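Local coordinates for putative uncharacterized protein (Leishmania major, PDB 3M3I) that is of unknown function but belongs to the DUF985 family of the cupin superfamily, whose members share a beta-barrel fold, at residues E70-E82 and F182-L195. Sequence-based numbering, arbitrary orientation.
Sequences ESPSHLHRLCSDE and FDYRDFEIFTQAQL
The backbone N of Arg77 donates to Glu188 O at 2.9 Å, and the bond is returned from Glu188 N to Arg77 O at 3.2 Å. Together they make Arg77 and Glu188 the hydrogen-bonded pair of a very short antiparallel pairing, while the neighbouring His76 and Ile189 form a non-hydrogen-bonded pair. One residue further on, Phe190 N reaches Leu75 O at the corner the chain turns at Leu75.

On the face carrying Arg77 and Glu188, the two side chains run side by side in the same direction. Both have CG anti to the backbone N, and a bend at chi3 (-81°) in Arg77 turns its NH1 to Glu188 OE1, 2.9 Å away. The salt bridge is short, yet the hydrogen bond within it is weak, bent to 117° at the N-H, and the two planes stand nearly perpendicular. Phe190 stands edge-on over one guanidinium face, the planes 81° apart, with its CZ over the centre, 3.6 Å from Arg77 CZ; its CE1 also packs against Arg77 CB.

In this cupin-family protein the pairing illustrates how a two-residue strand can extend a sheet by one edge strand. Strand 188-189 is outermost on its side within the chain, and 76-77 lies between it and strand 155-159.

The opposite face carries His76, whose rotation is set by an in-plane bond from ND1 to His74 O (2.9 Å). Ile189 CD1 packs on His76 CB, and Phe187 CE1 approaches the imidazole obliquely; Phe156 meets the same ring. Toward one end, Leu78 CD2 touches the edge of Phe182 at CE1, 3.5 Å away, while Asp186, salt-bridged to Arg57, offers its backbone O to the CA-H of Leu78. At the other end, Leu75 CD1 meets Leu195 CD1 at 3.8 Å, joining the corner to helix 192-198.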
loop_
_atom_site.group_PDB
_atom_site.type_symbol
_atom_site.label_atom_id
_atom_site.label_comp_id
_atom_site.label_asym_id
_atom_site.label_seq_id
_atom_site.Cartn_x
_atom_site.Cartn_y
_atom_site.Cartn_z
ATOM N N GLU A 70 -21.037 3.387 -11.304
ATOM C CA GLU A 70 -22.017 2.311 -11.477
ATOM C C GLU A 70 -21.689 1.080 -10.616
ATOM O O GLU A 70 -22.535 0.204 -10.466
ATOM C CB GLU A 70 -22.123 1.909 -12.955
ATOM C CG GLU A 70 -22.718 2.997 -13.875
ATOM C CD GLU A 70 -23.120 2.473 -15.271
ATOM O OE1 GLU A 70 -22.890 1.271 -15.543
ATOM O OE2 GLU A 70 -23.664 3.254 -16.096
ATOM N N SER A 71 -20.473 1.018 -10.053
ATOM C CA SER A 71 -20.046 -0.112 -9.216
ATOM C C SER A 71 -19.334 0.310 -7.914
ATOM O O SER A 71 -18.134 0.112 -7.749
ATOM C CB SER A 71 -19.157 -1.065 -10.019
ATOM O OG SER A 71 -19.176 -2.364 -9.454
ATOM N N PRO A 72 -20.087 0.872 -6.965
ATOM C CA PRO A 72 -19.515 1.154 -5.649
ATOM C C PRO A 72 -19.228 -0.109 -4.848
ATOM O O PRO A 72 -19.774 -1.147 -5.153
ATOM C CB PRO A 72 -20.609 1.968 -4.965
ATOM C CG PRO A 72 -21.866 1.598 -5.673
ATOM C CD PRO A 72 -21.485 1.316 -7.077
ATOM N N SER A 73 -18.363 -0.023 -3.840
ATOM C CA SER A 73 -18.171 -1.115 -2.881
ATOM C C SER A 73 -19.193 -0.906 -1.774
ATOM O O SER A 73 -19.207 0.132 -1.149
ATOM C CB SER A 73 -16.743 -1.097 -2.333
ATOM O OG SER A 73 -16.622 -1.686 -1.043
ATOM N N HIS A 74 -20.065 -1.878 -1.538
ATOM C CA HIS A 74 -21.166 -1.700 -0.589
ATOM C C HIS A 74 -20.711 -2.002 0.816
ATOM O O HIS A 74 -19.697 -2.660 1.011
ATOM C CB HIS A 74 -22.343 -2.594 -0.960
ATOM C CG HIS A 74 -22.980 -2.233 -2.264
ATOM N ND1 HIS A 74 -22.493 -2.674 -3.473
ATOM C CD2 HIS A 74 -24.053 -1.460 -2.547
ATOM C CE1 HIS A 74 -23.244 -2.195 -4.446
ATOM N NE2 HIS A 74 -24.193 -1.449 -3.911
ATOM N N LEU A 75 -21.469 -1.519 1.790
ATOM C CA LEU A 75 -21.096 -1.641 3.195
ATOM C C LEU A 75 -20.756 -3.079 3.617
ATOM O O LEU A 75 -21.573 -3.997 3.514
ATOM C CB LEU A 75 -22.185 -1.042 4.095
ATOM C CG LEU A 75 -22.438 0.471 3.931
ATOM C CD1 LEU A 75 -23.381 1.014 4.991
ATOM C CD2 LEU A 75 -21.138 1.260 3.969
ATOM N N HIS A 76 -19.523 -3.264 4.067
ATOM C CA HIS A 76 -19.047 -4.555 4.544
ATOM C C HIS A 76 -18.131 -4.365 5.760
ATOM O O HIS A 76 -17.803 -3.233 6.144
ATOM C CB HIS A 76 -18.299 -5.276 3.425
ATOM C CG HIS A 76 -17.079 -4.554 2.956
ATOM N ND1 HIS A 76 -17.139 -3.431 2.162
ATOM C CD2 HIS A 76 -15.765 -4.781 3.186
ATOM C CE1 HIS A 76 -15.916 -3.005 1.910
ATOM N NE2 HIS A 76 -15.063 -3.805 2.522
ATOM N N ARG A 77 -17.719 -5.461 6.367
ATOM C CA ARG A 77 -16.891 -5.378 7.547
ATOM C C ARG A 77 -15.807 -6.461 7.535
ATOM O O ARG A 77 -16.040 -7.581 7.074
ATOM C CB ARG A 77 -17.759 -5.463 8.802
ATOM C CG ARG A 77 -16.995 -5.407 10.117
ATOM C CD ARG A 77 -17.729 -6.166 11.184
ATOM N NE ARG A 77 -18.804 -5.388 11.776
ATOM C CZ ARG A 77 -19.944 -5.889 12.241
ATOM N NH1 ARG A 77 -20.219 -7.184 12.158
ATOM N NH2 ARG A 77 -20.831 -5.075 12.783
ATOM N N LEU A 78 -14.625 -6.095 8.028
ATOM C CA LEU A 78 -13.492 -7.000 8.137
ATOM C C LEU A 78 -13.201 -7.143 9.617
ATOM O O LEU A 78 -13.913 -6.596 10.441
ATOM C CB LEU A 78 -12.277 -6.436 7.389
ATOM C CG LEU A 78 -12.414 -6.271 5.869
ATOM C CD1 LEU A 78 -11.330 -5.380 5.291
ATOM C CD2 LEU A 78 -12.399 -7.617 5.157
ATOM N N CYS A 79 -12.181 -7.904 9.964
ATOM C CA CYS A 79 -11.730 -7.950 11.352
ATOM C C CYS A 79 -10.274 -7.490 11.512
ATOM O O CYS A 79 -9.793 -7.390 12.619
ATOM C CB CYS A 79 -11.952 -9.348 11.945
ATOM S SG CYS A 79 -10.539 -10.410 11.865
ATOM N N SER A 80 -9.599 -7.193 10.407
ATOM C CA SER A 80 -8.281 -6.578 10.428
ATOM C C SER A 80 -8.320 -5.230 9.702
ATOM O O SER A 80 -9.253 -4.957 8.959
ATOM C CB SER A 80 -7.273 -7.508 9.761
ATOM O OG SER A 80 -7.304 -8.789 10.356
ATOM N N ASP A 81 -7.300 -4.398 9.937
ATOM C CA ASP A 81 -7.153 -3.098 9.267
ATOM C C ASP A 81 -6.956 -3.293 7.776
ATOM O O ASP A 81 -6.329 -4.261 7.351
ATOM C CB ASP A 81 -5.914 -2.337 9.758
ATOM C CG ASP A 81 -5.962 -1.974 11.219
ATOM O OD1 ASP A 81 -4.882 -1.680 11.764
ATOM O OD2 ASP A 81 -7.050 -1.964 11.827
ATOM N N GLU A 82 -7.455 -2.353 6.987
ATOM C CA GLU A 82 -7.212 -2.345 5.558
ATOM C C GLU A 82 -6.715 -0.968 5.096
ATOM O O GLU A 82 -7.376 0.049 5.304
ATOM C CB GLU A 82 -8.481 -2.723 4.820
ATOM C CG GLU A 82 -8.291 -2.768 3.319
ATOM C CD GLU A 82 -9.532 -3.196 2.575
ATOM O OE1 GLU A 82 -10.639 -2.736 2.934
ATOM O OE2 GLU A 82 -9.380 -3.983 1.625
ATOM N N PHE A 182 -6.442 -10.924 4.528
ATOM C CA PHE A 182 -7.832 -11.154 4.170
ATOM C C PHE A 182 -8.176 -12.659 4.055
ATOM O O PHE A 182 -7.383 -13.476 3.571
ATOM C CB PHE A 182 -8.151 -10.419 2.852
ATOM C CG PHE A 182 -9.577 -10.539 2.428
ATOM C CD1 PHE A 182 -10.522 -9.647 2.873
ATOM C CD2 PHE A 182 -9.977 -11.546 1.588
ATOM C CE1 PHE A 182 -11.836 -9.765 2.490
ATOM C CE2 PHE A 182 -11.288 -11.660 1.214
ATOM C CZ PHE A 182 -12.211 -10.770 1.670
ATOM N N ASP A 183 -9.379 -12.997 4.513
ATOM C CA ASP A 183 -9.922 -14.337 4.416
ATOM C C ASP A 183 -11.428 -14.143 4.385
ATOM O O ASP A 183 -11.978 -13.432 5.223
ATOM C CB ASP A 183 -9.478 -15.193 5.616
ATOM C CG ASP A 183 -9.848 -16.679 5.469
ATOM O OD1 ASP A 183 -8.937 -17.529 5.487
ATOM O OD2 ASP A 183 -11.056 -17.015 5.354
ATOM N N TYR A 184 -12.103 -14.751 3.409
ATOM C CA TYR A 184 -13.555 -14.573 3.281
ATOM C C TYR A 184 -14.309 -15.063 4.523
ATOM O O TYR A 184 -15.454 -14.672 4.740
ATOM C CB TYR A 184 -14.091 -15.237 2.010
ATOM C CG TYR A 184 -13.939 -14.392 0.760
ATOM C CD1 TYR A 184 -14.748 -13.295 0.538
ATOM C CD2 TYR A 184 -12.979 -14.700 -0.205
ATOM C CE1 TYR A 184 -14.611 -12.519 -0.623
ATOM C CE2 TYR A 184 -12.824 -13.926 -1.364
ATOM C CZ TYR A 184 -13.642 -12.847 -1.564
ATOM O OH TYR A 184 -13.495 -12.084 -2.704
ATOM N N ARG A 185 -13.665 -15.872 5.372
ATOM C CA ARG A 185 -14.294 -16.238 6.626
ATOM C C ARG A 185 -14.512 -15.009 7.507
ATOM O O ARG A 185 -15.419 -15.020 8.331
ATOM C CB ARG A 185 -13.525 -17.336 7.347
ATOM C CG ARG A 185 -13.714 -18.717 6.723
ATOM C CD ARG A 185 -12.838 -19.780 7.339
ATOM N NE ARG A 185 -11.418 -19.517 7.130
ATOM C CZ ARG A 185 -10.418 -20.348 7.452
ATOM N NH1 ARG A 185 -10.654 -21.547 7.977
ATOM N NH2 ARG A 185 -9.162 -19.981 7.215
ATOM N N ASP A 186 -13.710 -13.954 7.302
ATOM C CA ASP A 186 -13.831 -12.673 8.013
ATOM C C ASP A 186 -14.543 -11.569 7.205
ATOM O O ASP A 186 -14.444 -10.377 7.538
ATOM C CB ASP A 186 -12.432 -12.155 8.354
ATOM C CG ASP A 186 -11.557 -13.204 8.975
ATOM O OD1 ASP A 186 -12.052 -13.919 9.841
ATOM O OD2 ASP A 186 -10.366 -13.310 8.617
ATOM N N PHE A 187 -15.240 -11.947 6.138
ATOM C CA PHE A 187 -15.883 -10.990 5.248
ATOM C C PHE A 187 -17.359 -11.052 5.513
ATOM O O PHE A 187 -18.003 -12.106 5.304
ATOM C CB PHE A 187 -15.554 -11.359 3.818
ATOM C CG PHE A 187 -16.181 -10.471 2.782
ATOM C CD1 PHE A 187 -15.691 -9.188 2.556
ATOM C CD2 PHE A 187 -17.227 -10.939 1.985
ATOM C CE1 PHE A 187 -16.247 -8.389 1.586
ATOM C CE2 PHE A 187 -17.785 -10.139 1.016
ATOM C CZ PHE A 187 -17.297 -8.862 0.808
ATOM N N GLU A 188 -17.889 -9.949 6.035
ATOM C CA GLU A 188 -19.308 -9.823 6.333
ATOM C C GLU A 188 -19.890 -8.739 5.444
ATOM O O GLU A 188 -19.359 -7.652 5.392
ATOM C CB GLU A 188 -19.545 -9.495 7.817
ATOM C CG GLU A 188 -21.024 -9.255 8.179
ATOM C CD GLU A 188 -21.351 -9.500 9.648
ATOM O OE1 GLU A 188 -20.415 -9.536 10.480
ATOM O OE2 GLU A 188 -22.562 -9.647 9.981
ATOM N N ILE A 189 -20.965 -9.051 4.731
ATOM C CA ILE A 189 -21.620 -8.072 3.868
ATOM C C ILE A 189 -22.976 -7.759 4.493
ATOM O O ILE A 189 -23.570 -8.602 5.144
ATOM C CB ILE A 189 -21.738 -8.582 2.412
ATOM C CG1 ILE A 189 -22.150 -7.464 1.458
ATOM C CG2 ILE A 189 -22.762 -9.723 2.299
ATOM C CD1 ILE A 189 -21.069 -6.424 1.231
ATOM N N PHE A 190 -23.440 -6.531 4.324
ATOM C CA PHE A 190 -24.641 -6.069 4.984
ATOM C C PHE A 190 -25.707 -5.726 3.943
ATOM O O PHE A 190 -25.402 -5.638 2.752
ATOM C CB PHE A 190 -24.318 -4.850 5.868
ATOM C CG PHE A 190 -23.294 -5.134 6.958
ATOM C CD1 PHE A 190 -21.957 -4.838 6.767
ATOM C CD2 PHE A 190 -23.676 -5.706 8.160
ATOM C CE1 PHE A 190 -21.028 -5.104 7.742
ATOM C CE2 PHE A 190 -22.748 -5.970 9.153
ATOM C CZ PHE A 190 -21.425 -5.668 8.949
ATOM N N THR A 191 -26.951 -5.594 4.412
ATOM C CA THR A 191 -28.089 -5.062 3.641
ATOM C C THR A 191 -28.749 -3.921 4.421
ATOM O O THR A 191 -28.570 -3.811 5.639
ATOM C CB THR A 191 -29.163 -6.136 3.376
ATOM O OG1 THR A 191 -29.736 -6.580 4.614
ATOM C CG2 THR A 191 -28.574 -7.308 2.614
ATOM N N GLN A 192 -29.515 -3.078 3.741
ATOM C CA GLN A 192 -30.121 -1.919 4.399
ATOM C C GLN A 192 -31.088 -2.250 5.548
ATOM O O GLN A 192 -31.019 -1.638 6.603
ATOM C CB GLN A 192 -30.847 -1.056 3.375
ATOM C CG GLN A 192 -29.938 -0.238 2.473
ATOM C CD GLN A 192 -30.704 0.370 1.334
ATOM O OE1 GLN A 192 -31.923 0.566 1.428
ATOM N NE2 GLN A 192 -30.010 0.658 0.246
ATOM N N ALA A 193 -31.999 -3.196 5.330
ATOM C CA ALA A 193 -33.035 -3.536 6.323
ATOM C C ALA A 193 -32.434 -4.159 7.563
ATOM O O ALA A 193 -33.035 -4.124 8.643
ATOM C CB ALA A 193 -34.080 -4.495 5.726
ATOM N N GLN A 194 -31.267 -4.775 7.387
ATOM C CA GLN A 194 -30.504 -5.314 8.484
ATOM C C GLN A 194 -29.881 -4.170 9.294
ATOM O O GLN A 194 -30.043 -4.117 10.524
ATOM C CB GLN A 194 -29.428 -6.238 7.930
ATOM C CG GLN A 194 -28.470 -6.810 8.970
ATOM C CD GLN A 194 -27.267 -7.444 8.322
ATOM O OE1 GLN A 194 -26.989 -7.207 7.151
ATOM N NE2 GLN A 194 -26.547 -8.272 9.079
ATOM N N LEU A 195 -29.182 -3.258 8.614
ATOM C CA LEU A 195 -28.438 -2.171 9.297
ATOM C C LEU A 195 -29.376 -1.118 9.885
ATOM O O LEU A 195 -29.114 -0.586 10.958
ATOM C CB LEU A 195 -27.423 -1.509 8.360
ATOM C CG LEU A 195 -26.239 -2.351 7.864
ATOM C CD1 LEU A 195 -25.409 -1.600 6.810
ATOM C CD2 LEU A 195 -25.347 -2.804 9.008
#